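Local coordinates for protein GH26C (Muricauda sp. MAR_2010_75, PDB 6Q78) that probably hydrolyses internal beta-1,4-mannosidic linkages in mannans, as a glycoside hydrolase of family 26, at residues M57-A62 with S261-L266; N72-S77 with E326-A331; W158-P163 with R223-F228; L113-M118 with D142-A147. One frame throughout, in Å; residues are numbered along the deposited sequence.

All four contacts are largely buried in one TIM-barrel domain, with contact 4 nearest the centre of the chain and contact 1 furthest out, where one exposed residue takes part. Contacts 1 and 2 lie at strand beginnings, the first joining the loop before helix 64-76 to strand 265-269, the second that helix to strand 330-336. Contact 3 lies at strand ends, where two loops hold a small ligand, and contact 4 packs a strand on the helix that follows it. Chemistry varies accordingly: amides and waters in 1, a lysine reaching a carbonyl in 2, aromatic rings in 3 and apolar contact in 4. Contacts 3 and 4 touch through His159 ND1 and Asp116 OD2.

Contact 1: M57-A62 with S261-L266; sequences MVNPDA and SVNNML
Two asparagine side chains meet crosswise in a largely buried junction, Asn59 ND2 donating to Asn263 OD1 at 3.0 Å. The bond is nearly straight (167° at the hydrogen) and lies on a lone pair of the Asn263 oxygen, although the two amide planes are turned 42° apart. With CG anti to the backbone N (chi1 -179°), Asn59 reaches across to the other segment. Its ND2 also donates to a water that accepts from Met265 N and donates a hydrogen bond to Val262 O, while its OD1 takes Asp61 N at 2.9 Å from above the carbonyl plane, closing an Asx turn. A type I turn from Asn59 to Ala62 overlaps it, and a second water links Asn59 N to Met265 O. Replacing Asn59 by a leucine would probably deprive Asn263 OD1 and the first water of this donor, and Asp61 N of its side-chain acceptor, setting the turn free to shift. Nearby, Ala62 CA comes within 3.2 Å of Asn263 O in a CH...O contact. The apolar share is small: Met57 bends at chi3 to bring CE 3.7 Å from CD2 of Leu266, which also packs on helix 64-76. One amide thus both shapes its own turn and, with the waters, ties the loop before helix 64-76 to the start of strand 265-269 and the residues leading into it, a joint held mostly by directional polar bonds.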
loop_
_atom_site.group_PDB
_atom_site.type_symbol
_atom_site.label_atom_id
_atom_site.label_comp_id
_atom_site.label_asym_id
_atom_site.label_seq_id
_atom_site.Cartn_x
_atom_site.Cartn_y
_atom_site.Cartn_z
ATOM N N MET A 57 8.848 0.291 -16.454
ATOM C CA MET A 57 9.057 -0.009 -15.043
ATOM C C MET A 57 10.246 0.754 -14.466
ATOM O O MET A 57 11.233 1.024 -15.158
ATOM C CB MET A 57 9.297 -1.498 -14.840
ATOM C CG MET A 57 8.055 -2.292 -15.158
ATOM S SD MET A 57 8.323 -4.079 -15.079
ATOM C CE MET A 57 8.737 -4.291 -13.320
ATOM N N VAL A 58 10.152 1.086 -13.165
ATOM C CA VAL A 58 11.309 1.673 -12.485
ATOM C C VAL A 58 12.517 0.762 -12.647
ATOM O O VAL A 58 13.649 1.220 -12.882
ATOM C CB VAL A 58 10.989 1.918 -10.994
ATOM C CG1 VAL A 58 12.266 2.240 -10.223
ATOM C CG2 VAL A 58 10.036 3.048 -10.875
ATOM N N ASN A 59 12.302 -0.545 -12.505
ATOM C CA ASN A 59 13.408 -1.497 -12.590
ATOM C C ASN A 59 13.220 -2.399 -13.800
ATOM O O ASN A 59 12.535 -3.426 -13.713
ATOM C CB ASN A 59 13.529 -2.316 -11.306
ATOM C CG ASN A 59 14.665 -3.286 -11.360
ATOM O OD1 ASN A 59 15.478 -3.248 -12.301
ATOM N ND2 ASN A 59 14.759 -4.154 -10.348
ATOM N N PRO A 60 13.787 -2.043 -14.953
ATOM C CA PRO A 60 13.674 -2.922 -16.122
ATOM C C PRO A 60 14.359 -4.272 -15.935
ATOM O O PRO A 60 14.157 -5.161 -16.771
ATOM C CB PRO A 60 14.335 -2.102 -17.236
ATOM C CG PRO A 60 15.222 -1.166 -16.529
ATOM C CD PRO A 60 14.539 -0.813 -15.252
ATOM N N ASP A 61 15.178 -4.441 -14.897
ATOM C CA ASP A 61 15.829 -5.711 -14.590
ATOM C C ASP A 61 15.071 -6.511 -13.540
ATOM O O ASP A 61 15.638 -7.426 -12.928
ATOM C CB ASP A 61 17.270 -5.470 -14.144
ATOM C CG ASP A 61 18.102 -4.786 -15.214
ATOM O OD1 ASP A 61 18.026 -5.205 -16.384
ATOM O OD2 ASP A 61 18.821 -3.814 -14.886
ATOM N N ALA A 62 13.798 -6.189 -13.323
ATOM C CA ALA A 62 12.999 -6.883 -12.325
ATOM C C ALA A 62 12.815 -8.367 -12.681
ATOM O O ALA A 62 12.958 -8.775 -13.847
ATOM C CB ALA A 62 11.637 -6.196 -12.236
ATOM N N SER A 261 20.617 -4.497 -5.309
ATOM C CA SER A 261 20.095 -5.408 -6.344
ATOM C C SER A 261 18.765 -6.057 -5.983
ATOM O O SER A 261 18.555 -7.256 -6.226
ATOM C CB SER A 261 21.120 -6.473 -6.726
ATOM O OG SER A 261 22.337 -5.872 -7.145
ATOM N N VAL A 262 17.834 -5.260 -5.457
ATOM C CA VAL A 262 16.500 -5.780 -5.160
ATOM C C VAL A 262 15.704 -5.758 -6.454
ATOM O O VAL A 262 15.368 -4.690 -6.973
ATOM C CB VAL A 262 15.781 -4.972 -4.080
ATOM C CG1 VAL A 262 14.357 -5.540 -3.875
ATOM C CG2 VAL A 262 16.564 -5.058 -2.755
ATOM N N ASN A 263 15.391 -6.940 -6.973
ATOM C CA ASN A 263 14.731 -7.045 -8.262
ATOM C C ASN A 263 13.285 -7.486 -8.169
ATOM O O ASN A 263 12.643 -7.672 -9.214
ATOM C CB ASN A 263 15.527 -8.010 -9.154
ATOM C CG ASN A 263 16.814 -7.405 -9.618
ATOM O OD1 ASN A 263 16.869 -6.200 -9.847
ATOM N ND2 ASN A 263 17.860 -8.225 -9.781
ATOM N N ASN A 264 12.743 -7.663 -6.959
ATOM C CA ASN A 264 11.359 -8.104 -6.806
ATOM C C ASN A 264 10.507 -7.038 -6.111
ATOM O O ASN A 264 9.711 -7.326 -5.221
ATOM C CB ASN A 264 11.273 -9.472 -6.104
ATOM C CG ASN A 264 11.958 -9.522 -4.726
ATOM O OD1 ASN A 264 13.067 -9.030 -4.531
ATOM N ND2 ASN A 264 11.308 -10.190 -3.787
ATOM N N MET A 265 10.668 -5.781 -6.524
ATOM C CA MET A 265 9.978 -4.643 -5.912
ATOM C C MET A 265 9.420 -3.718 -6.987
ATOM O O MET A 265 10.123 -3.349 -7.939
ATOM C CB MET A 265 10.973 -3.848 -5.053
ATOM C CG MET A 265 10.376 -2.965 -3.998
ATOM S SD MET A 265 11.727 -2.436 -2.887
ATOM C CE MET A 265 11.480 -3.443 -1.436
ATOM N N LEU A 266 8.162 -3.329 -6.819
ATOM C CA LEU A 266 7.563 -2.176 -7.487
ATOM C C LEU A 266 7.453 -1.079 -6.431
ATOM O O LEU A 266 7.391 -1.359 -5.227
ATOM C CB LEU A 266 6.154 -2.524 -7.966
ATOM C CG LEU A 266 6.003 -3.667 -8.984
ATOM C CD1 LEU A 266 4.534 -3.804 -9.416
ATOM C CD2 LEU A 266 6.846 -3.365 -10.241
HETATM O O HOH W 1 12.726 -4.215 -8.178
HETATM O O HOH W 2 10.079 -1.568 -10.716
#

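Contact 2: N72-S77 with E326-A331; sequences NLKLLS and ERVKIA
Lys74 and Leu73 make a helix-to-strand contact, part polar and part apolar, that packs helix 64-76 against the start of strand 330-336 where the chain has just left helix 306-327. The ammonium group of Lys74 donates to Lys329 O, with NZ 2.8 Å from the oxygen and tilted 17° from the carbonyl plane. CG of Lys74 stands anti to the backbone N (chi1 -178°), and after a bend at chi2 the rest of the chain runs out extended, bringing CD as well to 3.3 Å from Lys329 O. The same NZ also makes a weak hydrogen bond to Ala324 O in helix 306-327, so one lysine spans the Schellman turn at Val328. Next to the lysine, Ile330 crosses Leu73 at about a right angle: CD1 of the isoleucine sits 3.7 Å from Leu73 CB, and its CG1 lies 4.1 Å from Lys74 CB. A water joins Ser77 OG to Ala331 N, and Ser77 OG itself donates to Lys74 O. Around this joint, Leu73 also rests on Ile82 of strand 81-86 and Ile330 on Ile293 of strand 293-298, while Ala331 packs on Val320 and Ala324 of helix 306-327.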
loop_
_atom_site.group_PDB
_atom_site.type_symbol
_atom_site.label_atom_id
_atom_site.label_comp_id
_atom_site.label_asym_id
_atom_site.label_seq_id
_atom_site.Cartn_x
_atom_site.Cartn_y
_atom_site.Cartn_z
ATOM N N ASN A 72 -0.065 -7.063 -15.328
ATOM C CA ASN A 72 -1.415 -7.551 -15.055
ATOM C C ASN A 72 -2.222 -6.559 -14.226
ATOM O O ASN A 72 -3.445 -6.494 -14.386
ATOM C CB ASN A 72 -1.363 -8.928 -14.373
ATOM C CG ASN A 72 -1.133 -10.034 -15.366
ATOM O OD1 ASN A 72 -1.885 -10.146 -16.322
ATOM N ND2 ASN A 72 -0.085 -10.832 -15.175
ATOM N N LEU A 73 -1.577 -5.809 -13.320
ATOM C CA LEU A 73 -2.306 -4.763 -12.599
ATOM C C LEU A 73 -2.761 -3.676 -13.549
ATOM O O LEU A 73 -3.885 -3.167 -13.440
ATOM C CB LEU A 73 -1.431 -4.129 -11.518
ATOM C CG LEU A 73 -1.280 -4.946 -10.244
ATOM C CD1 LEU A 73 -0.222 -4.355 -9.344
ATOM C CD2 LEU A 73 -2.624 -5.007 -9.483
ATOM N N LYS A 74 -1.873 -3.266 -14.451
ATOM C CA LYS A 74 -2.222 -2.220 -15.403
ATOM C C LYS A 74 -3.365 -2.675 -16.301
ATOM O O LYS A 74 -4.302 -1.910 -16.563
ATOM C CB LYS A 74 -0.979 -1.858 -16.214
ATOM C CG LYS A 74 -1.147 -0.745 -17.241
ATOM C CD LYS A 74 -1.412 0.602 -16.598
ATOM C CE LYS A 74 -1.289 1.672 -17.675
ATOM N NZ LYS A 74 -1.809 2.964 -17.156
ATOM N N LEU A 75 -3.323 -3.944 -16.740
ATOM C CA LEU A 75 -4.354 -4.481 -17.622
ATOM C C LEU A 75 -5.698 -4.557 -16.904
ATOM O O LEU A 75 -6.721 -4.089 -17.422
ATOM C CB LEU A 75 -3.939 -5.868 -18.134
ATOM C CG LEU A 75 -4.997 -6.539 -19.004
ATOM C CD1 LEU A 75 -5.247 -5.711 -20.239
ATOM C CD2 LEU A 75 -4.548 -7.946 -19.374
ATOM N N LEU A 76 -5.714 -5.127 -15.696
ATOM C CA LEU A 76 -7.012 -5.300 -15.047
ATOM C C LEU A 76 -7.601 -3.956 -14.614
ATOM O O LEU A 76 -8.836 -3.801 -14.599
ATOM C CB LEU A 76 -6.944 -6.311 -13.910
ATOM C CG LEU A 76 -6.309 -5.865 -12.621
ATOM C CD1 LEU A 76 -7.318 -5.114 -11.735
ATOM C CD2 LEU A 76 -5.825 -7.126 -11.873
ATOM N N SER A 77 -6.752 -2.950 -14.389
ATOM C CA SER A 77 -7.255 -1.628 -14.001
ATOM C C SER A 77 -8.139 -0.990 -15.077
ATOM O O SER A 77 -8.875 -0.041 -14.773
ATOM C CB SER A 77 -6.098 -0.683 -13.591
ATOM O OG SER A 77 -5.444 -0.197 -14.751
ATOM N N GLU A 326 -1.606 8.827 -18.315
ATOM C CA GLU A 326 -0.672 9.617 -19.118
ATOM C C GLU A 326 0.768 9.115 -18.996
ATOM O O GLU A 326 1.514 9.121 -19.991
ATOM C CB GLU A 326 -0.785 11.088 -18.726
ATOM C CG GLU A 326 -2.028 11.733 -19.313
ATOM C CD GLU A 326 -2.275 13.111 -18.768
ATOM O OE1 GLU A 326 -3.384 13.644 -18.992
ATOM O OE2 GLU A 326 -1.354 13.645 -18.105
ATOM N N ARG A 327 1.173 8.658 -17.802
ATOM C CA ARG A 327 2.567 8.328 -17.519
ATOM C C ARG A 327 2.826 6.827 -17.534
ATOM O O ARG A 327 3.943 6.397 -17.236
ATOM C CB ARG A 327 3.010 8.961 -16.204
ATOM C CG ARG A 327 3.091 10.500 -16.325
ATOM C CD ARG A 327 2.826 11.176 -15.027
ATOM N NE ARG A 327 2.819 12.629 -15.198
ATOM C CZ ARG A 327 3.815 13.431 -14.830
ATOM N NH1 ARG A 327 4.911 12.923 -14.280
ATOM N NH2 ARG A 327 3.714 14.746 -15.016
ATOM N N VAL A 328 1.840 6.030 -17.940
ATOM C CA VAL A 328 1.940 4.570 -17.971
ATOM C C VAL A 328 2.324 4.021 -16.601
ATOM O O VAL A 328 3.286 3.261 -16.466
ATOM C CB VAL A 328 2.860 4.058 -19.104
ATOM C CG1 VAL A 328 2.591 2.605 -19.367
ATOM C CG2 VAL A 328 2.643 4.890 -20.373
ATOM N N LYS A 329 1.574 4.427 -15.583
ATOM C CA LYS A 329 1.684 3.943 -14.210
ATOM C C LYS A 329 0.419 3.167 -13.862
ATOM O O LYS A 329 -0.551 3.146 -14.623
ATOM C CB LYS A 329 1.847 5.099 -13.216
ATOM C CG LYS A 329 3.019 6.061 -13.512
ATOM C CD LYS A 329 4.306 5.291 -13.657
ATOM C CE LYS A 329 5.485 6.248 -13.811
ATOM N NZ LYS A 329 6.712 5.486 -14.178
ATOM N N ILE A 330 0.432 2.535 -12.687
ATOM C CA ILE A 330 -0.766 1.905 -12.131
ATOM C C ILE A 330 -1.323 2.850 -11.070
ATOM O O ILE A 330 -0.590 3.263 -10.152
ATOM C CB ILE A 330 -0.397 0.566 -11.476
ATOM C CG1 ILE A 330 0.120 -0.412 -12.548
ATOM C CG2 ILE A 330 -1.598 -0.062 -10.748
ATOM C CD1 ILE A 330 1.110 -1.420 -11.941
ATOM N N ALA A 331 -2.616 3.188 -11.171
ATOM C CA ALA A 331 -3.220 4.011 -10.125
ATOM C C ALA A 331 -3.840 3.139 -9.029
ATOM O O ALA A 331 -4.198 1.973 -9.256
ATOM C CB ALA A 331 -4.278 4.949 -10.717
HETATM O O HOH W 3 -4.040 2.145 -13.570
#

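Contact 3: W158-P163 with R223-F228; sequences WHFREP and RPFHEF. With TRS (2-amino-2-hydroxymethyl-propane-1,3-diol), chain C.
His159 and His226 line a Tris-binding pocket at the C-terminal ends of two barrel strands, the side of a TIM barrel that carries the active site, so the pocket is probably the substrate cleft; the Tris probably comes from the crystallisation liquor. His226 turns its edge to the face of His159 in an offset edge-to-face pair, ring centroids 5.0 Å apart and planes at 82°, with CE1 of His226 over the rim of the His159 ring. His226 NE2 donates to Tris O1 at 2.8 Å, and His159 NE2 is hydrogen-bonded to Tris O2 at the same length. Glu227 OE2 accepts from the Tris amine at 3.0 Å, and Glu335 and Tyr170 also hydrogen-bond to the Tris. Since ND1 of His159 is held by Asp116, both ring nitrogens of this residue are engaged; an alanine here would probably leave Asp116 and Tris O2 without that partner and the His226 edge without the face it meets. Elsewhere in the contact, Phe160 and Phe225 lie side by side, with CD2 of the first 4.0 Å from CE1 of the second, and Trp158 meets Phe225 obliquely. Two waters bridge the backbones, one from Trp158 N to Arg223 O and another from Trp158 O to Phe225 N. The loops follow strands 153-157 and 220-223; Tyr196 of helix 193-208 packs on Trp158 and Phe225, while Arg223 forms salt bridges to Glu335 of strand 330-336 and Asp297 of strand 293-298.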
loop_
_atom_site.group_PDB
_atom_site.type_symbol
_atom_site.label_atom_id
_atom_site.label_comp_id
_atom_site.label_asym_id
_atom_site.label_seq_id
_atom_site.Cartn_x
_atom_site.Cartn_y
_atom_site.Cartn_z
ATOM N N TRP A 158 5.634 1.277 5.481
ATOM C CA TRP A 158 6.750 1.291 6.429
ATOM C C TRP A 158 6.507 2.375 7.469
ATOM O O TRP A 158 6.828 3.555 7.239
ATOM C CB TRP A 158 8.039 1.538 5.671
ATOM C CG TRP A 158 9.265 1.412 6.527
ATOM C CD1 TRP A 158 9.360 0.826 7.774
ATOM C CD2 TRP A 158 10.594 1.806 6.175
ATOM N NE1 TRP A 158 10.675 0.868 8.231
ATOM C CE2 TRP A 158 11.447 1.458 7.256
ATOM C CE3 TRP A 158 11.139 2.445 5.068
ATOM C CZ2 TRP A 158 12.812 1.698 7.223
ATOM C CZ3 TRP A 158 12.509 2.714 5.058
ATOM C CH2 TRP A 158 13.317 2.339 6.118
ATOM N N HIS A 159 5.976 1.971 8.635
ATOM C CA HIS A 159 5.878 2.900 9.757
ATOM C C HIS A 159 7.237 2.890 10.449
ATOM O O HIS A 159 7.498 2.152 11.416
ATOM C CB HIS A 159 4.720 2.543 10.677
ATOM C CG HIS A 159 3.381 2.904 10.115
ATOM N ND1 HIS A 159 2.695 2.076 9.248
ATOM C CD2 HIS A 159 2.586 3.990 10.313
ATOM C CE1 HIS A 159 1.547 2.650 8.915
ATOM N NE2 HIS A 159 1.465 3.820 9.530
ATOM N N PHE A 160 8.134 3.712 9.887
ATOM C CA PHE A 160 9.559 3.754 10.235
ATOM C C PHE A 160 9.759 4.672 11.435
ATOM O O PHE A 160 9.519 5.874 11.358
ATOM C CB PHE A 160 10.278 4.246 8.973
ATOM C CG PHE A 160 11.795 4.423 9.091
ATOM C CD1 PHE A 160 12.541 3.726 10.019
ATOM C CD2 PHE A 160 12.451 5.263 8.200
ATOM C CE1 PHE A 160 13.936 3.898 10.073
ATOM C CE2 PHE A 160 13.814 5.466 8.282
ATOM C CZ PHE A 160 14.557 4.792 9.220
ATOM N N ARG A 161 10.129 4.090 12.568
ATOM C CA ARG A 161 10.363 4.900 13.759
ATOM C C ARG A 161 11.555 5.816 13.523
ATOM O O ARG A 161 12.557 5.427 12.919
ATOM C CB ARG A 161 10.557 4.006 14.994
ATOM C CG ARG A 161 9.279 3.243 15.321
ATOM C CD ARG A 161 9.463 2.225 16.434
ATOM N NE ARG A 161 8.381 1.253 16.374
ATOM C CZ ARG A 161 7.192 1.396 16.935
ATOM N NH1 ARG A 161 6.898 2.484 17.631
ATOM N NH2 ARG A 161 6.272 0.430 16.762
ATOM N N GLU A 162 11.451 7.038 14.025
ATOM C CA GLU A 162 12.419 8.061 13.698
ATOM C C GLU A 162 13.800 7.658 14.218
ATOM O O GLU A 162 13.914 6.944 15.221
ATOM C CB GLU A 162 11.973 9.414 14.269
ATOM C CG GLU A 162 12.017 9.540 15.823
ATOM C CD GLU A 162 13.417 9.731 16.349
ATOM O OE1 GLU A 162 13.705 9.291 17.511
ATOM O OE2 GLU A 162 14.227 10.341 15.615
ATOM N N PRO A 163 14.865 8.126 13.558
ATOM C CA PRO A 163 16.186 7.486 13.722
ATOM C C PRO A 163 16.950 7.852 14.984
ATOM O O PRO A 163 17.857 7.090 15.372
ATOM C CB PRO A 163 16.966 7.963 12.473
ATOM C CG PRO A 163 16.341 9.310 12.185
ATOM C CD PRO A 163 14.856 9.069 12.437
ATOM N N ARG A 223 5.704 0.882 -0.546
ATOM C CA ARG A 223 5.027 2.188 -0.482
ATOM C C ARG A 223 5.569 2.984 0.694
ATOM O O ARG A 223 4.907 3.063 1.733
ATOM C CB ARG A 223 3.512 1.971 -0.343
ATOM C CG ARG A 223 2.672 3.238 -0.434
ATOM C CD ARG A 223 1.192 2.875 -0.487
ATOM N NE ARG A 223 0.716 2.302 0.773
ATOM C CZ ARG A 223 0.123 3.000 1.746
ATOM N NH1 ARG A 223 -0.070 4.314 1.654
ATOM N NH2 ARG A 223 -0.315 2.372 2.824
ATOM N N PRO A 224 6.765 3.571 0.585
ATOM C CA PRO A 224 7.402 4.220 1.741
ATOM C C PRO A 224 7.001 5.687 1.861
ATOM O O PRO A 224 6.560 6.326 0.890
ATOM C CB PRO A 224 8.892 4.155 1.387
ATOM C CG PRO A 224 8.879 4.287 -0.140
ATOM C CD PRO A 224 7.655 3.471 -0.589
ATOM N N PHE A 225 7.173 6.214 3.084
ATOM C CA PHE A 225 7.034 7.668 3.326
ATOM C C PHE A 225 5.688 8.176 2.824
ATOM O O PHE A 225 5.566 9.225 2.186
ATOM C CB PHE A 225 8.246 8.453 2.766
ATOM C CG PHE A 225 9.561 7.887 3.246
ATOM C CD1 PHE A 225 9.866 7.957 4.601
ATOM C CD2 PHE A 225 10.450 7.258 2.379
ATOM C CE1 PHE A 225 11.040 7.401 5.088
ATOM C CE2 PHE A 225 11.632 6.707 2.846
ATOM C CZ PHE A 225 11.927 6.798 4.211
ATOM N N HIS A 226 4.651 7.417 3.175
ATOM C CA HIS A 226 3.303 7.728 2.705
ATOM C C HIS A 226 2.645 8.850 3.518
ATOM O O HIS A 226 3.046 9.192 4.643
ATOM C CB HIS A 226 2.429 6.457 2.766
ATOM C CG HIS A 226 2.203 5.935 4.158
ATOM N ND1 HIS A 226 3.247 5.605 5.006
ATOM C CD2 HIS A 226 1.059 5.668 4.845
ATOM C CE1 HIS A 226 2.758 5.173 6.150
ATOM N NE2 HIS A 226 1.433 5.186 6.080
ATOM N N GLU A 227 1.596 9.420 2.939
ATOM C CA GLU A 227 0.827 10.457 3.637
ATOM C C GLU A 227 1.698 11.627 4.042
ATOM O O GLU A 227 1.434 12.296 5.059
ATOM C CB GLU A 227 0.050 9.888 4.847
ATOM C CG GLU A 227 -0.954 8.792 4.394
ATOM C CD GLU A 227 -1.655 8.082 5.523
ATOM O OE1 GLU A 227 -1.513 8.451 6.687
ATOM O OE2 GLU A 227 -2.364 7.081 5.221
ATOM N N PHE A 228 2.684 11.941 3.199
ATOM C CA PHE A 228 3.674 12.976 3.466
ATOM C C PHE A 228 3.110 14.387 3.324
ATOM O O PHE A 228 3.830 15.357 3.642
ATOM C CB PHE A 228 4.792 12.800 2.424
ATOM C CG PHE A 228 4.287 12.880 0.991
ATOM C CD1 PHE A 228 4.064 14.116 0.396
ATOM C CD2 PHE A 228 3.992 11.739 0.272
ATOM C CE1 PHE A 228 3.566 14.184 -0.896
ATOM C CE2 PHE A 228 3.505 11.803 -1.039
ATOM C CZ PHE A 228 3.286 13.040 -1.607
HETATM C C TRS C . -2.552 4.942 8.800
HETATM C C1 TRS C . -1.837 3.710 8.285
HETATM C C2 TRS C . -1.500 5.880 9.387
HETATM C C3 TRS C . -3.605 4.495 9.833
HETATM N N TRS C . -3.248 5.598 7.684
HETATM O O1 TRS C . -0.911 4.090 7.269
HETATM O O2 TRS C . -0.819 5.239 10.469
HETATM O O3 TRS C . -4.390 5.573 10.305
HETATM O O HOH W 4 5.241 3.745 4.324
HETATM O O HOH W 5 8.247 5.001 5.337
#

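Contact 4: L113-M118 with D142-A147; sequences LGSDFM and DDVLRA
Asp143 O accepts the helical hydrogen bond of Ala147 N at 2.8 Å, and CD2 of Leu113 rests against the same carbonyl at 3.6 Å. The leucine carries most of the contact. Its CB points at the helix, and because CG stands anti to the backbone N (chi1 174°), CD2 is laid along the helix surface, 4.0 Å from Ala147 CB and equally far from Asp143 CB, with the backbone N of Val144 close by. Two residues on, the hydroxyl oxygen of Ser115 meets a methyl group, OG lying 3.7 Å from Val144 CG2. Leu113 and Ser115 thus face the helix, whereas a side chain at Gly114 would point the other way, as expected from the alternation of side chains along a strand. No hydrogen bond joins the two segments, so the fit here rests on van der Waals contact. Past the strand, Asp116 OD1 accepts Met118 N from above its carboxylate plane and forms an Asx turn. The axes of strand 113-116 and helix 142-147 approach to 9.5 Å, with their directions 156° apart, close to antiparallel. Val144 and Ala147 also touch Phe156 and Asn154 of the next strand. Such packing is characteristic of a beta-alpha-beta crossover, here strand 112-116, helix 132-150 and strand 153-157, of the kind from which a TIM barrel is built.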
loop_
_atom_site.group_PDB
_atom_site.type_symbol
_atom_site.label_atom_id
_atom_site.label_comp_id
_atom_site.label_asym_id
_atom_site.label_seq_id
_atom_site.Cartn_x
_atom_site.Cartn_y
_atom_site.Cartn_z
ATOM N N LEU A 113 -2.913 -8.513 0.120
ATOM C CA LEU A 113 -2.521 -8.454 1.522
ATOM C C LEU A 113 -1.585 -7.271 1.742
ATOM O O LEU A 113 -0.596 -7.130 1.019
ATOM C CB LEU A 113 -1.780 -9.728 1.902
ATOM C CG LEU A 113 -1.181 -9.747 3.325
ATOM C CD1 LEU A 113 -2.331 -9.650 4.343
ATOM C CD2 LEU A 113 -0.316 -10.965 3.558
ATOM N N GLY A 114 -1.894 -6.445 2.736
ATOM C CA GLY A 114 -1.010 -5.357 3.156
ATOM C C GLY A 114 -0.215 -5.792 4.374
ATOM O O GLY A 114 -0.754 -6.392 5.304
ATOM N N SER A 115 1.085 -5.496 4.342
ATOM C CA SER A 115 1.982 -5.723 5.489
ATOM C C SER A 115 2.823 -4.473 5.725
ATOM O O SER A 115 2.732 -3.485 4.987
ATOM C CB SER A 115 2.943 -6.880 5.168
ATOM O OG SER A 115 2.143 -8.083 5.034
ATOM N N ASP A 116 3.642 -4.505 6.782
ATOM C CA ASP A 116 4.370 -3.303 7.219
ATOM C C ASP A 116 5.794 -3.713 7.544
ATOM O O ASP A 116 6.021 -4.722 8.219
ATOM C CB ASP A 116 3.680 -2.727 8.466
ATOM C CG ASP A 116 4.070 -1.266 8.775
ATOM O OD1 ASP A 116 5.228 -0.832 8.525
ATOM O OD2 ASP A 116 3.195 -0.558 9.372
ATOM N N PHE A 117 6.768 -2.927 7.080
ATOM C CA PHE A 117 8.167 -3.131 7.478
ATOM C C PHE A 117 8.491 -2.670 8.901
ATOM O O PHE A 117 9.601 -2.962 9.381
ATOM C CB PHE A 117 9.118 -2.456 6.485
ATOM C CG PHE A 117 9.365 -3.271 5.241
ATOM C CD1 PHE A 117 10.037 -4.487 5.331
ATOM C CD2 PHE A 117 8.970 -2.814 3.996
ATOM C CE1 PHE A 117 10.277 -5.263 4.188
ATOM C CE2 PHE A 117 9.199 -3.589 2.812
ATOM C CZ PHE A 117 9.871 -4.828 2.952
ATOM N N MET A 118 7.561 -1.993 9.588
ATOM C CA MET A 118 7.774 -1.471 10.949
ATOM C C MET A 118 8.568 -2.399 11.885
ATOM O O MET A 118 9.623 -2.014 12.424
ATOM C CB MET A 118 6.393 -1.185 11.531
ATOM C CG MET A 118 6.427 -0.705 12.982
ATOM S SD MET A 118 4.745 -0.327 13.588
ATOM C CE MET A 118 3.815 -1.853 13.410
ATOM N N ASP A 142 5.613 -15.455 6.801
ATOM C CA ASP A 142 4.719 -16.586 6.539
ATOM C C ASP A 142 3.415 -16.131 5.866
ATOM O O ASP A 142 2.935 -16.794 4.935
ATOM C CB ASP A 142 4.382 -17.280 7.842
ATOM C CG ASP A 142 5.539 -18.128 8.381
ATOM O OD1 ASP A 142 6.579 -18.298 7.682
ATOM O OD2 ASP A 142 5.398 -18.623 9.510
ATOM N N ASP A 143 2.847 -14.997 6.291
ATOM C CA ASP A 143 1.590 -14.532 5.690
ATOM C C ASP A 143 1.810 -14.070 4.250
ATOM O O ASP A 143 0.963 -14.329 3.376
ATOM C CB ASP A 143 1.005 -13.378 6.523
ATOM C CG ASP A 143 0.410 -13.827 7.847
ATOM O OD1 ASP A 143 0.040 -12.922 8.676
ATOM O OD2 ASP A 143 0.323 -15.040 8.086
ATOM N N VAL A 144 2.956 -13.426 3.975
ATOM C CA VAL A 144 3.270 -12.978 2.617
ATOM C C VAL A 144 3.478 -14.173 1.682
ATOM O O VAL A 144 3.014 -14.159 0.524
ATOM C CB VAL A 144 4.492 -12.042 2.670
ATOM C CG1 VAL A 144 5.127 -11.807 1.268
ATOM C CG2 VAL A 144 4.059 -10.691 3.257
ATOM N N LEU A 145 4.198 -15.200 2.150
ATOM C CA LEU A 145 4.398 -16.378 1.310
ATOM C C LEU A 145 3.085 -17.100 1.073
ATOM O O LEU A 145 2.830 -17.568 -0.058
ATOM C CB LEU A 145 5.426 -17.338 1.919
ATOM C CG LEU A 145 6.832 -16.779 2.122
ATOM C CD1 LEU A 145 7.707 -17.872 2.797
ATOM C CD2 LEU A 145 7.440 -16.381 0.785
ATOM N N ARG A 146 2.236 -17.203 2.113
ATOM C CA ARG A 146 0.892 -17.770 1.954
ATOM C C ARG A 146 0.106 -16.987 0.909
ATOM O O ARG A 146 -0.524 -17.564 -0.001
ATOM C CB ARG A 146 0.167 -17.694 3.302
ATOM C CG ARG A 146 -1.374 -17.873 3.272
ATOM C CD ARG A 146 -1.895 -17.926 4.707
ATOM N NE ARG A 146 -3.340 -17.884 4.831
ATOM C CZ ARG A 146 -3.967 -17.761 5.994
ATOM N NH1 ARG A 146 -3.261 -17.643 7.115
ATOM N NH2 ARG A 146 -5.296 -17.739 6.038
ATOM N N ALA A 147 0.145 -15.654 1.008
ATOM C CA ALA A 147 -0.571 -14.831 0.037
ATOM C C ALA A 147 -0.064 -15.092 -1.377
ATOM O O ALA A 147 -0.863 -15.294 -2.309
ATOM C CB ALA A 147 -0.425 -13.341 0.400
#